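Local coordinates for protein AtxE2 (Asticcacaulis excentricus, PDB 5TXE) that hydrolyses the isopeptide bond of the threaded lasso peptides astexin-2 and astexin-3, turning them into linear peptides, at residues 60-64 with 353-357; 178-182 with 233-237; 405-410 with 501-506; 534-539 with 588-594. The protein carries 1 engineered substitution. All blocks are in the same frame, centred on the assembly; numbering follows the deposited sequence.

Overall arrangement
Interaction 2 falls between the two segments of interaction 1 in sequence; interactions 3 and 4 follow in series. The first two lie among the antiparallel sheets (blades) of the N-terminal beta-propeller, their centres about 23 Å apart. The other two belong to the C-terminal alpha/beta-hydrolase domain, with centres about 22 Å apart and nearest atoms about 5 Å apart. Interaction 3 sets edge strand 401-408 of the eight-stranded sheet against helix 494-512. Interaction 4 joins helix 528-539, which follows the nucleophile position, to residues 588-594. Interactions 2 and 4 are about 58 Å apart, centre to centre. The set therefore samples both domains of this prolyl oligopeptidase relative.

Interaction 1 (60-64 with 353-357); sequences LLSLS and GCERQ
Glu-355 reaches from its strand to the backbone of Leu-61 to Leu-63. Glu-355 CB lies 3.7 Å from Leu-63 CD1. Glu-355 CG faces Leu-61 CD1 at 4.1 Å. CG stands anti to the carbonyl carbon (chi1 -71°) and the chain runs on extended, which carries the carboxylate across the gap. At the tip, Glu-355 OE1 accepts a hydrogen bond from Leu-63 N at 3.0 Å. The N-H comes in on the syn side, 28° out of the carboxylate plane. OE1 also accepts from a water that donates to Leu-63 O, so the acid holds Leu-63 N directly and Leu-63 O through the water. Glu-355 OE2 lies 3.5 Å from Leu-61 O.

Strands 61-63 and 354-357 run nearly parallel, 11° apart, but their axes are 7.5 Å apart. They belong to two different antiparallel sheets of the beta-propeller, so side chains and water fill the interval between blades. Strand 61-63 pairs with strand 69-78, and Cys-354 turns away to its disulfide with Cys-363.

Leu-63 and Glu-355 lie side by side, pointing opposite ways, and Leu-63 CD1 ends 3.6 Å from Arg-356 O. Leu-61 CG sits 3.5 Å from Gly-353 O. A second water donates to Leu-61 O and Gly-353 O, bridging the two carbonyls. Gly-353 has a positive phi, and its CA lies near Leu-60 CD1.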
loop_
_atom_site.group_PDB
_atom_site.type_symbol
_atom_site.label_atom_id
_atom_site.label_comp_id
_atom_site.label_asym_id
_atom_site.label_seq_id
_atom_site.Cartn_x
_atom_site.Cartn_y
_atom_site.Cartn_z
ATOM N N LEU A 60 7.396 -3.517 -10.971
ATOM C CA LEU A 60 7.863 -2.125 -11.022
ATOM C C LEU A 60 9.112 -1.891 -11.887
ATOM O O LEU A 60 9.580 -0.734 -12.020
ATOM C CB LEU A 60 8.069 -1.551 -9.599
ATOM C CG LEU A 60 8.777 -2.387 -8.569
ATOM C CD1 LEU A 60 10.207 -2.627 -9.026
ATOM C CD2 LEU A 60 8.784 -1.695 -7.203
ATOM N N LEU A 61 9.667 -2.972 -12.429
ATOM C CA LEU A 61 10.814 -2.863 -13.318
ATOM C C LEU A 61 10.726 -3.892 -14.407
ATOM O O LEU A 61 9.984 -4.880 -14.259
ATOM C CB LEU A 61 12.103 -2.990 -12.542
ATOM C CG LEU A 61 12.387 -4.314 -11.850
ATOM C CD1 LEU A 61 13.009 -5.327 -12.800
ATOM C CD2 LEU A 61 13.337 -4.067 -10.708
ATOM N N SER A 62 11.443 -3.643 -15.507
ATOM C CA SER A 62 11.497 -4.564 -16.580
ATOM C C SER A 62 12.892 -4.662 -17.157
ATOM O O SER A 62 13.521 -3.652 -17.450
ATOM C CB SER A 62 10.578 -4.032 -17.630
ATOM O OG SER A 62 10.471 -4.927 -18.724
ATOM N N LEU A 63 13.401 -5.870 -17.312
ATOM C CA LEU A 63 14.742 -6.073 -17.923
ATOM C C LEU A 63 14.626 -6.126 -19.407
ATOM O O LEU A 63 13.664 -6.674 -19.947
ATOM C CB LEU A 63 15.363 -7.373 -17.498
ATOM C CG LEU A 63 15.692 -7.420 -16.026
ATOM C CD1 LEU A 63 16.237 -8.793 -15.670
ATOM C CD2 LEU A 63 16.724 -6.380 -15.674
ATOM N N SER A 64 15.611 -5.564 -20.080
ATOM C CA SER A 64 15.662 -5.703 -21.537
ATOM C C SER A 64 15.742 -7.214 -21.947
ATOM O O SER A 64 16.181 -8.048 -21.142
ATOM C CB SER A 64 16.856 -4.918 -22.085
ATOM O OG SER A 64 18.096 -5.436 -21.629
ATOM N N GLY A 353 9.589 -6.871 -7.141
ATOM C CA GLY A 353 9.658 -6.804 -8.599
ATOM C C GLY A 353 10.830 -7.508 -9.265
ATOM O O GLY A 353 11.123 -7.268 -10.456
ATOM N N CYS A 354 11.505 -8.352 -8.501
ATOM C CA CYS A 354 12.744 -8.967 -8.942
ATOM C C CYS A 354 12.581 -9.716 -10.261
ATOM O O CYS A 354 11.597 -10.417 -10.482
ATOM C CB CYS A 354 13.232 -9.965 -7.920
ATOM S SG CYS A 354 13.670 -9.376 -6.257
ATOM N N GLU A 355 13.567 -9.575 -11.120
ATOM C CA GLU A 355 13.660 -10.331 -12.371
ATOM C C GLU A 355 15.102 -10.849 -12.567
ATOM O O GLU A 355 16.103 -10.205 -12.110
ATOM C CB GLU A 355 13.275 -9.454 -13.552
ATOM C CG GLU A 355 11.773 -9.136 -13.614
ATOM C CD GLU A 355 11.360 -8.484 -14.943
ATOM O OE1 GLU A 355 12.236 -8.123 -15.763
ATOM O OE2 GLU A 355 10.149 -8.301 -15.170
ATOM N N ARG A 356 15.233 -12.020 -13.211
ATOM C CA ARG A 356 16.563 -12.673 -13.305
ATOM C C ARG A 356 17.260 -12.382 -14.613
ATOM O O ARG A 356 16.646 -12.414 -15.667
ATOM C CB ARG A 356 16.410 -14.175 -13.122
ATOM C CG ARG A 356 17.714 -14.971 -13.016
ATOM C CD ARG A 356 17.468 -16.463 -12.766
ATOM N NE ARG A 356 16.713 -17.083 -13.844
ATOM C CZ ARG A 356 17.225 -17.381 -15.031
ATOM N NH1 ARG A 356 18.535 -17.227 -15.287
ATOM N NH2 ARG A 356 16.438 -17.885 -15.950
ATOM N N GLN A 357 18.539 -12.056 -14.509
ATOM C CA GLN A 357 19.484 -12.051 -15.635
ATOM C C GLN A 357 20.649 -13.004 -15.278
ATOM O O GLN A 357 21.490 -12.681 -14.415
ATOM C CB GLN A 357 20.085 -10.648 -15.860
ATOM C CG GLN A 357 21.311 -10.610 -16.800
ATOM C CD GLN A 357 22.436 -9.739 -16.263
ATOM O OE1 GLN A 357 22.973 -9.997 -15.181
ATOM N NE2 GLN A 357 22.811 -8.712 -17.011
HETATM O O HOH W 1 9.277 -6.135 -11.825
HETATM O O HOH W 2 11.684 -8.253 -18.290
#

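Interaction 2 (178-182 with 233-237); sequences WLDDN and VLDLK
Asn-182 and Leu-236 are joined by a backbone hydrogen bond, Leu-236 N to Asn-182 O at 2.8 Å. This is the one hydrogen bond between the two segments. Two further bonds, each within one segment, close Asx turns. Asp-180 OD1 accepts from Asn-182 N at 2.8 Å, and the N-H meets it nearly end-on to the C-O bond. Asp-235 OD1 accepts from Lys-237 N at 3.0 Å, from above the carboxylate plane. The first turn ends at Asn-182, which supplies the acceptor; the second spans 235-237 around the donor Leu-236.

The apolar contacts lie at two places. Leu-236 CD1 comes 3.9 Å from Trp-178 CZ3, at an oblique approach to the indole. Leu-236 has CG anti to its carbonyl carbon (chi1 -68°), which sends the branch toward the indole. Leu-236 CB also rests 3.5 Å from Asn-182 O. Leu-179 CD1 meets both methyls of Val-233, the nearer being Val-233 CG2 at 4.0 Å, and the two side chains cross at about a right angle.

Over the polar group of Asn-182 lies the aliphatic part of Lys-237, with Lys-237 CD 3.6 Å from Asn-182 CG. This lysine is poorly ordered, so the contact is loosely defined.

Leu-179 and Asp-180 form a classic beta bulge opposite Thr-183. The contact lies in one blade of the propeller, where strand 183-188 runs between strands 173-178 and 230-235. Arg-133 O receives the Trp-178 NE1 hydrogen bond, and Glu-248 of helix 246-253 touches Leu-179 and Val-233.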
loop_
_atom_site.group_PDB
_atom_site.type_symbol
_atom_site.label_atom_id
_atom_site.label_comp_id
_atom_site.label_asym_id
_atom_site.label_seq_id
_atom_site.Cartn_x
_atom_site.Cartn_y
_atom_site.Cartn_z
ATOM N N TRP A 178 4.289 -5.300 -27.042
ATOM C CA TRP A 178 4.811 -5.397 -28.393
ATOM C C TRP A 178 4.471 -6.764 -28.983
ATOM O O TRP A 178 4.676 -7.774 -28.331
ATOM C CB TRP A 178 6.318 -5.245 -28.350
ATOM C CG TRP A 178 6.787 -3.936 -27.824
ATOM C CD1 TRP A 178 7.108 -3.608 -26.521
ATOM C CD2 TRP A 178 7.033 -2.766 -28.593
ATOM N NE1 TRP A 178 7.544 -2.311 -26.461
ATOM C CE2 TRP A 178 7.494 -1.773 -27.714
ATOM C CE3 TRP A 178 6.935 -2.471 -29.961
ATOM C CZ2 TRP A 178 7.831 -0.509 -28.142
ATOM C CZ3 TRP A 178 7.252 -1.213 -30.388
ATOM C CH2 TRP A 178 7.710 -0.242 -29.476
ATOM N N LEU A 179 3.904 -6.783 -30.183
ATOM C CA LEU A 179 3.790 -8.015 -30.961
ATOM C C LEU A 179 5.068 -8.261 -31.819
ATOM O O LEU A 179 5.470 -9.399 -31.988
ATOM C CB LEU A 179 2.553 -8.026 -31.831
ATOM C CG LEU A 179 1.196 -8.009 -31.117
ATOM C CD1 LEU A 179 0.036 -8.080 -32.113
ATOM C CD2 LEU A 179 1.118 -9.157 -30.135
ATOM N N ASP A 180 5.692 -7.194 -32.305
ATOM C CA ASP A 180 7.012 -7.220 -32.914
ATOM C C ASP A 180 7.558 -5.806 -32.815
ATOM O O ASP A 180 6.905 -4.959 -32.237
ATOM C CB ASP A 180 6.954 -7.739 -34.369
ATOM C CG ASP A 180 6.102 -6.873 -35.296
ATOM O OD1 ASP A 180 6.147 -5.634 -35.211
ATOM O OD2 ASP A 180 5.349 -7.441 -36.107
ATOM N N ASP A 181 8.712 -5.514 -33.402
ATOM C CA ASP A 181 9.293 -4.186 -33.268
ATOM C C ASP A 181 8.463 -2.974 -33.747
ATOM O O ASP A 181 8.765 -1.851 -33.352
ATOM C CB ASP A 181 10.671 -4.129 -33.911
ATOM C CG ASP A 181 11.705 -4.900 -33.118
ATOM O OD1 ASP A 181 11.733 -4.777 -31.860
ATOM O OD2 ASP A 181 12.510 -5.611 -33.758
ATOM N N ASN A 182 7.446 -3.204 -34.563
ATOM C CA ASN A 182 6.643 -2.149 -35.157
ATOM C C ASN A 182 5.162 -2.311 -34.894
ATOM O O ASN A 182 4.350 -1.633 -35.522
ATOM C CB ASN A 182 6.840 -2.171 -36.694
ATOM C CG ASN A 182 8.291 -2.007 -37.078
ATOM O OD1 ASN A 182 8.875 -0.928 -36.867
ATOM N ND2 ASN A 182 8.917 -3.092 -37.562
ATOM N N VAL A 233 -4.912 -3.600 -32.434
ATOM C CA VAL A 233 -3.508 -3.647 -32.799
ATOM C C VAL A 233 -3.190 -2.467 -33.667
ATOM O O VAL A 233 -3.930 -2.169 -34.602
ATOM C CB VAL A 233 -3.176 -4.923 -33.601
ATOM C CG1 VAL A 233 -1.715 -4.916 -34.015
ATOM C CG2 VAL A 233 -3.448 -6.139 -32.737
ATOM N N LEU A 234 -2.063 -1.828 -33.371
ATOM C CA LEU A 234 -1.609 -0.719 -34.123
ATOM C C LEU A 234 -0.290 -1.044 -34.771
ATOM O O LEU A 234 0.655 -1.397 -34.089
ATOM C CB LEU A 234 -1.418 0.514 -33.217
ATOM C CG LEU A 234 -0.816 1.677 -34.016
ATOM C CD1 LEU A 234 -1.897 2.539 -34.592
ATOM C CD2 LEU A 234 0.127 2.543 -33.187
ATOM N N ASP A 235 -0.208 -0.839 -36.085
ATOM C CA ASP A 235 1.070 -0.919 -36.826
ATOM C C ASP A 235 1.706 0.457 -36.822
ATOM O O ASP A 235 1.208 1.364 -37.434
ATOM C CB ASP A 235 0.777 -1.384 -38.265
ATOM C CG ASP A 235 2.045 -1.543 -39.150
ATOM O OD1 ASP A 235 3.192 -1.108 -38.799
ATOM O OD2 ASP A 235 1.839 -2.117 -40.237
ATOM N N LEU A 236 2.809 0.615 -36.124
ATOM C CA LEU A 236 3.427 1.920 -35.989
ATOM C C LEU A 236 4.005 2.458 -37.280
ATOM O O LEU A 236 4.225 3.629 -37.389
ATOM C CB LEU A 236 4.552 1.856 -34.980
ATOM C CG LEU A 236 4.150 1.630 -33.532
ATOM C CD1 LEU A 236 5.380 1.265 -32.720
ATOM C CD2 LEU A 236 3.511 2.862 -32.961
ATOM N N LYS A 237 4.263 1.613 -38.253
ATOM C CA LYS A 237 4.791 2.100 -39.516
ATOM C C LYS A 237 3.721 2.600 -40.470
ATOM O O LYS A 237 4.020 3.380 -41.347
ATOM C CB LYS A 237 5.583 1.013 -40.217
ATOM C CG LYS A 237 7.028 0.913 -39.758
ATOM C CD LYS A 237 7.648 -0.398 -40.218
ATOM C CE LYS A 237 7.079 -0.906 -41.545
ATOM N NZ LYS A 237 7.515 -2.296 -41.844
#

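Interaction 3 (405-410 with 501-506); sequences LTLRNR and HTLEDL
Asn-409 and Arg-410 both hold CG between the backbone N and the carbonyl carbon (chi1 50° for Arg-410), which turns their polar ends to helix residues Thr-502, His-501, Glu-504 and Asp-505. The Arg-410 chain then bends at chi3 and crosses His-501 at about a right angle. Here edge strand 401-408 of the alpha/beta-hydrolase sheet packs on helix 494-512, at a crossing angle of 122°.

The apolar part lies between strand and helix. Leu-407 CD2 meets Leu-506 CD2 at 3.5 Å, and Leu-405 CD1 lies 4.2 Å from Leu-506 CD2. Strand 463-467 continues this layer through Leu-465 and Phe-467.

The polar part follows at the strand end. Arg-410 CD makes a CH-pi contact over the face of the His-501 ring, 4.3 Å from its centroid. Arg-410 NE lies over the same ring, 3.3 Å from His-501 CG. Arg-410 NH2 forms a salt bridge with Glu-504 OE1 at 3.3 Å, its hydrogen bond weak. The same oxygen takes a weak bond from His-501 ND1. Asp-505 completes the charged cluster, but its link to Arg-410 NH1 is modelled too tightly to be trusted. Asp-505 OD2 also accepts a weak bond from Arg-410 N.

Asn-409 OD1 takes the backbone N-H groups of Asn-411 and Ile-413. Thr-502 OG1 is hydrogen-bonded with Asn-498 O of the preceding helical turn. Asn-409 ND2 donates to Thr-502 OG1 at 2.9 Å, with that oxygen 24° out of the amide plane.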
loop_
_atom_site.group_PDB
_atom_site.type_symbol
_atom_site.label_atom_id
_atom_site.label_comp_id
_atom_site.label_asym_id
_atom_site.label_seq_id
_atom_site.Cartn_x
_atom_site.Cartn_y
_atom_site.Cartn_z
ATOM N N LEU A 405 11.604 -4.702 17.603
ATOM C CA LEU A 405 11.034 -5.261 18.816
ATOM C C LEU A 405 10.321 -6.544 18.460
ATOM O O LEU A 405 9.692 -6.637 17.392
ATOM C CB LEU A 405 9.958 -4.341 19.449
ATOM C CG LEU A 405 10.318 -2.922 19.828
ATOM C CD1 LEU A 405 9.050 -2.157 20.190
ATOM C CD2 LEU A 405 11.275 -2.910 20.989
ATOM N N THR A 406 10.337 -7.482 19.411
ATOM C CA THR A 406 9.641 -8.722 19.275
ATOM C C THR A 406 9.047 -9.158 20.570
ATOM O O THR A 406 9.626 -9.001 21.654
ATOM C CB THR A 406 10.580 -9.849 18.808
ATOM O OG1 THR A 406 11.652 -9.953 19.724
ATOM C CG2 THR A 406 11.144 -9.600 17.380
ATOM N N LEU A 407 7.849 -9.694 20.468
ATOM C CA LEU A 407 7.221 -10.250 21.603
ATOM C C LEU A 407 6.116 -11.219 21.166
ATOM O O LEU A 407 5.792 -11.329 19.964
ATOM C CB LEU A 407 6.694 -9.171 22.550
ATOM C CG LEU A 407 5.617 -8.182 22.086
ATOM C CD1 LEU A 407 4.210 -8.775 22.061
ATOM C CD2 LEU A 407 5.644 -6.989 23.056
ATOM N N ARG A 408 5.607 -11.969 22.134
ATOM C CA ARG A 408 4.509 -12.841 21.884
ATOM C C ARG A 408 3.440 -12.149 22.646
ATOM O O ARG A 408 3.694 -11.704 23.761
ATOM C CB ARG A 408 4.751 -14.239 22.424
ATOM C CG ARG A 408 3.709 -15.228 21.924
ATOM C CD ARG A 408 3.985 -16.651 22.405
ATOM N NE ARG A 408 5.158 -17.294 21.803
ATOM C CZ ARG A 408 5.183 -17.856 20.602
ATOM N NH1 ARG A 408 4.127 -17.814 19.788
ATOM N NH2 ARG A 408 6.294 -18.434 20.169
ATOM N N ASN A 409 2.276 -12.003 22.039
ATOM C CA ASN A 409 1.225 -11.263 22.681
ATOM C C ASN A 409 0.431 -12.178 23.589
ATOM O O ASN A 409 0.659 -13.400 23.607
ATOM C CB ASN A 409 0.365 -10.479 21.656
ATOM C CG ASN A 409 -0.606 -11.323 20.858
ATOM O OD1 ASN A 409 -0.856 -12.471 21.157
ATOM N ND2 ASN A 409 -1.152 -10.730 19.768
ATOM N N ARG A 410 -0.506 -11.584 24.324
ATOM C CA ARG A 410 -1.308 -12.321 25.286
ATOM C C ARG A 410 -2.171 -13.417 24.649
ATOM O O ARG A 410 -2.597 -14.345 25.316
ATOM C CB ARG A 410 -2.104 -11.361 26.196
ATOM C CG ARG A 410 -2.953 -10.214 25.594
ATOM C CD ARG A 410 -3.829 -9.636 26.719
ATOM N NE ARG A 410 -3.937 -8.193 26.901
ATOM C CZ ARG A 410 -2.968 -7.360 27.282
ATOM N NH1 ARG A 410 -1.735 -7.785 27.429
ATOM N NH2 ARG A 410 -3.239 -6.076 27.474
ATOM N N HIS A 501 -4.929 -5.106 22.342
ATOM C CA HIS A 501 -4.135 -5.731 23.409
ATOM C C HIS A 501 -2.708 -5.834 23.005
ATOM O O HIS A 501 -1.819 -5.682 23.840
ATOM C CB HIS A 501 -4.654 -7.116 23.729
ATOM C CG HIS A 501 -5.949 -7.157 24.482
ATOM N ND1 HIS A 501 -6.277 -6.270 25.488
ATOM C CD2 HIS A 501 -6.977 -8.027 24.406
ATOM C CE1 HIS A 501 -7.458 -6.582 25.986
ATOM N NE2 HIS A 501 -7.907 -7.641 25.343
ATOM N N THR A 502 -2.440 -6.040 21.723
ATOM C CA THR A 502 -1.039 -6.069 21.265
ATOM C C THR A 502 -0.388 -4.728 21.406
ATOM O O THR A 502 0.747 -4.637 21.814
ATOM C CB THR A 502 -0.920 -6.538 19.808
ATOM O OG1 THR A 502 -1.532 -7.810 19.677
ATOM C CG2 THR A 502 0.523 -6.643 19.358
ATOM N N LEU A 503 -1.104 -3.665 21.091
ATOM C CA LEU A 503 -0.537 -2.337 21.304
ATOM C C LEU A 503 -0.256 -2.065 22.783
ATOM O O LEU A 503 0.759 -1.467 23.118
ATOM C CB LEU A 503 -1.481 -1.251 20.782
ATOM C CG LEU A 503 -1.556 -1.149 19.264
ATOM C CD1 LEU A 503 -2.653 -0.210 18.895
ATOM C CD2 LEU A 503 -0.227 -0.672 18.681
ATOM N N GLU A 504 -1.186 -2.456 23.638
ATOM C CA GLU A 504 -1.013 -2.333 25.073
ATOM C C GLU A 504 0.209 -3.171 25.557
ATOM O O GLU A 504 0.993 -2.676 26.345
ATOM C CB GLU A 504 -2.283 -2.693 25.810
ATOM C CG GLU A 504 -3.418 -1.674 25.603
ATOM C CD GLU A 504 -4.764 -2.116 26.182
ATOM O OE1 GLU A 504 -4.887 -3.290 26.632
ATOM O OE2 GLU A 504 -5.713 -1.287 26.217
ATOM N N ASP A 505 0.435 -4.351 24.994
ATOM C CA ASP A 505 1.647 -5.139 25.309
ATOM C C ASP A 505 2.904 -4.394 24.906
ATOM O O ASP A 505 3.845 -4.302 25.681
ATOM C CB ASP A 505 1.623 -6.504 24.607
ATOM C CG ASP A 505 0.458 -7.383 25.069
ATOM O OD1 ASP A 505 -0.013 -7.183 26.199
ATOM O OD2 ASP A 505 -0.006 -8.280 24.314
ATOM N N LEU A 506 2.918 -3.818 23.707
ATOM C CA LEU A 506 4.097 -3.096 23.272
ATOM C C LEU A 506 4.364 -1.881 24.138
ATOM O O LEU A 506 5.520 -1.553 24.430
ATOM C CB LEU A 506 4.020 -2.680 21.807
ATOM C CG LEU A 506 4.035 -3.855 20.875
ATOM C CD1 LEU A 506 3.469 -3.500 19.488
ATOM C CD2 LEU A 506 5.481 -4.348 20.761
#

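Interaction 4 (534-539 with 588-594); sequences HFGLIN and ATSFVVN
The Phe-535 ring carries Asn-539 ND2 over the centre of one face, 3.4 Å above the plane, and Thr-589 CG2 at its edge. Ala-588 CB adds a contact to Phe-535 CE1 at 3.9 Å. The Phe-591 ring takes Ile-538 CD1 at its edge, 3.8 Å from Phe-591 CD1. The His-534 ring meets Phe-591 obliquely, with planes at 75° and His-534 CD2 3.7 Å from Phe-591 CZ. Both ring nitrogens of His-534 are hydrogen-bonded, ND1 with Thr-553 OG1 and NE2 with Ser-550 O, which fixes the turn of the imidazole.

Asn-539 ND2 is the polar link. Asn-539 ND2 donates to Ala-588 O at 2.8 Å and to Phe-535 O at 2.9 Å. Each bond lies in the plane of the accepting carbonyl, on a lone pair. The amide therefore ties its own helix to the other segment while its ND2 lies over the Phe-535 ring.

Ile-538 fills the middle. Its CG1 is anti to the carbonyl carbon (chi1 -74°), which sends Ile-538 CD1 between Phe-591 and Thr-589 O, 3.4 Å from that oxygen. Asn-594 crosses it at about a right angle, and its ND2 bonds to Ser-590 O and Ala-587 O. Ser-590 is the N-cap of helix 591-594; its OG accepts from Val-593 N and is hydrogen-bonded with Asp-581 OD2.

The contact lies in the alpha/beta-hydrolase domain. The His-534 side chain is about 10 Å from that of Ala-527, the engineered residue at the nucleophile position. Helix 494-512 packs on Phe-535, strand 545-548 on His-534 and Leu-537, and helix 615-623 on Phe-591.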
loop_
_atom_site.group_PDB
_atom_site.type_symbol
_atom_site.label_atom_id
_atom_site.label_comp_id
_atom_site.label_asym_id
_atom_site.label_seq_id
_atom_site.Cartn_x
_atom_site.Cartn_y
_atom_site.Cartn_z
ATOM N N HIS A 534 -10.369 4.227 16.367
ATOM C CA HIS A 534 -11.726 4.527 16.860
ATOM C C HIS A 534 -12.018 3.572 18.003
ATOM O O HIS A 534 -12.479 3.974 19.060
ATOM C CB HIS A 534 -12.814 4.430 15.757
ATOM C CG HIS A 534 -12.512 5.245 14.535
ATOM N ND1 HIS A 534 -12.853 4.837 13.260
ATOM C CD2 HIS A 534 -11.819 6.399 14.392
ATOM C CE1 HIS A 534 -12.421 5.735 12.401
ATOM N NE2 HIS A 534 -11.782 6.683 13.063
ATOM N N PHE A 535 -11.741 2.315 17.743
ATOM C CA PHE A 535 -11.874 1.244 18.770
ATOM C C PHE A 535 -11.049 1.540 20.004
ATOM O O PHE A 535 -11.496 1.372 21.127
ATOM C CB PHE A 535 -11.435 -0.116 18.180
ATOM C CG PHE A 535 -11.833 -1.299 19.009
ATOM C CD1 PHE A 535 -13.103 -1.825 18.903
ATOM C CD2 PHE A 535 -10.971 -1.813 19.966
ATOM C CE1 PHE A 535 -13.489 -2.906 19.671
ATOM C CE2 PHE A 535 -11.320 -2.920 20.728
ATOM C CZ PHE A 535 -12.591 -3.461 20.580
ATOM N N GLY A 536 -9.841 2.001 19.789
ATOM C CA GLY A 536 -8.911 2.246 20.878
ATOM C C GLY A 536 -9.324 3.357 21.785
ATOM O O GLY A 536 -9.074 3.294 23.022
ATOM N N LEU A 537 -9.923 4.401 21.222
ATOM C CA LEU A 537 -10.246 5.584 22.040
ATOM C C LEU A 537 -11.487 5.298 22.870
ATOM O O LEU A 537 -11.741 5.927 23.850
ATOM C CB LEU A 537 -10.482 6.809 21.183
ATOM C CG LEU A 537 -9.306 7.305 20.389
ATOM C CD1 LEU A 537 -9.634 8.626 19.715
ATOM C CD2 LEU A 537 -8.079 7.470 21.234
ATOM N N ILE A 538 -12.279 4.346 22.441
ATOM C CA ILE A 538 -13.491 4.017 23.165
ATOM C C ILE A 538 -13.250 2.928 24.187
ATOM O O ILE A 538 -13.856 2.945 25.231
ATOM C CB ILE A 538 -14.591 3.572 22.197
ATOM C CG1 ILE A 538 -15.122 4.815 21.453
ATOM C CG2 ILE A 538 -15.749 2.853 22.895
ATOM C CD1 ILE A 538 -15.800 4.431 20.177
ATOM N N ASN A 539 -12.408 1.958 23.867
ATOM C CA ASN A 539 -12.267 0.774 24.699
ATOM C C ASN A 539 -10.966 0.739 25.524
ATOM O O ASN A 539 -10.580 -0.302 26.039
ATOM C CB ASN A 539 -12.399 -0.455 23.793
ATOM C CG ASN A 539 -13.762 -0.562 23.148
ATOM O OD1 ASN A 539 -14.699 -0.930 23.789
ATOM N ND2 ASN A 539 -13.872 -0.196 21.878
ATOM N N ALA A 588 -19.224 -0.509 20.199
ATOM C CA ALA A 588 -17.787 -0.543 20.480
ATOM C C ALA A 588 -16.985 0.471 19.707
ATOM O O ALA A 588 -15.811 0.670 20.022
ATOM C CB ALA A 588 -17.268 -1.928 20.130
ATOM N N THR A 589 -17.572 1.067 18.653
ATOM C CA THR A 589 -16.803 1.972 17.771
ATOM C C THR A 589 -17.461 3.304 17.352
ATOM O O THR A 589 -16.742 4.186 16.944
ATOM C CB THR A 589 -16.422 1.305 16.438
ATOM O OG1 THR A 589 -17.618 0.915 15.745
ATOM C CG2 THR A 589 -15.531 0.085 16.641
ATOM N N SER A 590 -18.778 3.451 17.473
ATOM C CA SER A 590 -19.466 4.633 16.992
ATOM C C SER A 590 -19.160 5.824 17.867
ATOM O O SER A 590 -19.355 5.771 19.091
ATOM C CB SER A 590 -20.966 4.438 16.909
ATOM O OG SER A 590 -21.592 5.713 16.910
ATOM N N PHE A 591 -18.675 6.896 17.239
ATOM C CA PHE A 591 -18.490 8.149 17.963
ATOM C C PHE A 591 -19.799 8.879 18.265
ATOM O O PHE A 591 -19.864 9.682 19.202
ATOM C CB PHE A 591 -17.534 9.095 17.226
ATOM C CG PHE A 591 -16.091 8.684 17.277
ATOM C CD1 PHE A 591 -15.650 7.637 18.057
ATOM C CD2 PHE A 591 -15.171 9.372 16.537
ATOM C CE1 PHE A 591 -14.298 7.318 18.105
ATOM C CE2 PHE A 591 -13.836 9.036 16.542
ATOM C CZ PHE A 591 -13.389 8.014 17.329
ATOM N N VAL A 592 -20.846 8.609 17.517
ATOM C CA VAL A 592 -22.143 9.191 17.868
ATOM C C VAL A 592 -22.626 8.577 19.213
ATOM O O VAL A 592 -22.943 9.296 20.138
ATOM C CB VAL A 592 -23.204 8.950 16.747
ATOM C CG1 VAL A 592 -24.604 9.485 17.134
ATOM C CG2 VAL A 592 -22.753 9.631 15.483
ATOM N N VAL A 593 -22.643 7.253 19.303
ATOM C CA VAL A 593 -23.014 6.557 20.550
ATOM C C VAL A 593 -22.133 6.980 21.725
ATOM O O VAL A 593 -22.657 7.285 22.789
ATOM C CB VAL A 593 -22.954 5.037 20.344
ATOM C CG1 VAL A 593 -23.130 4.262 21.652
ATOM C CG2 VAL A 593 -23.991 4.617 19.307
ATOM N N ASN A 594 -20.816 7.075 21.529
ATOM C CA ASN A 594 -19.882 7.271 22.626
ATOM C C ASN A 594 -19.305 8.652 22.751
ATOM O O ASN A 594 -18.422 8.878 23.569
ATOM C CB ASN A 594 -18.733 6.288 22.444
ATOM C CG ASN A 594 -19.199 4.844 22.575
ATOM O OD1 ASN A 594 -19.582 4.447 23.668
ATOM N ND2 ASN A 594 -19.193 4.067 21.474
#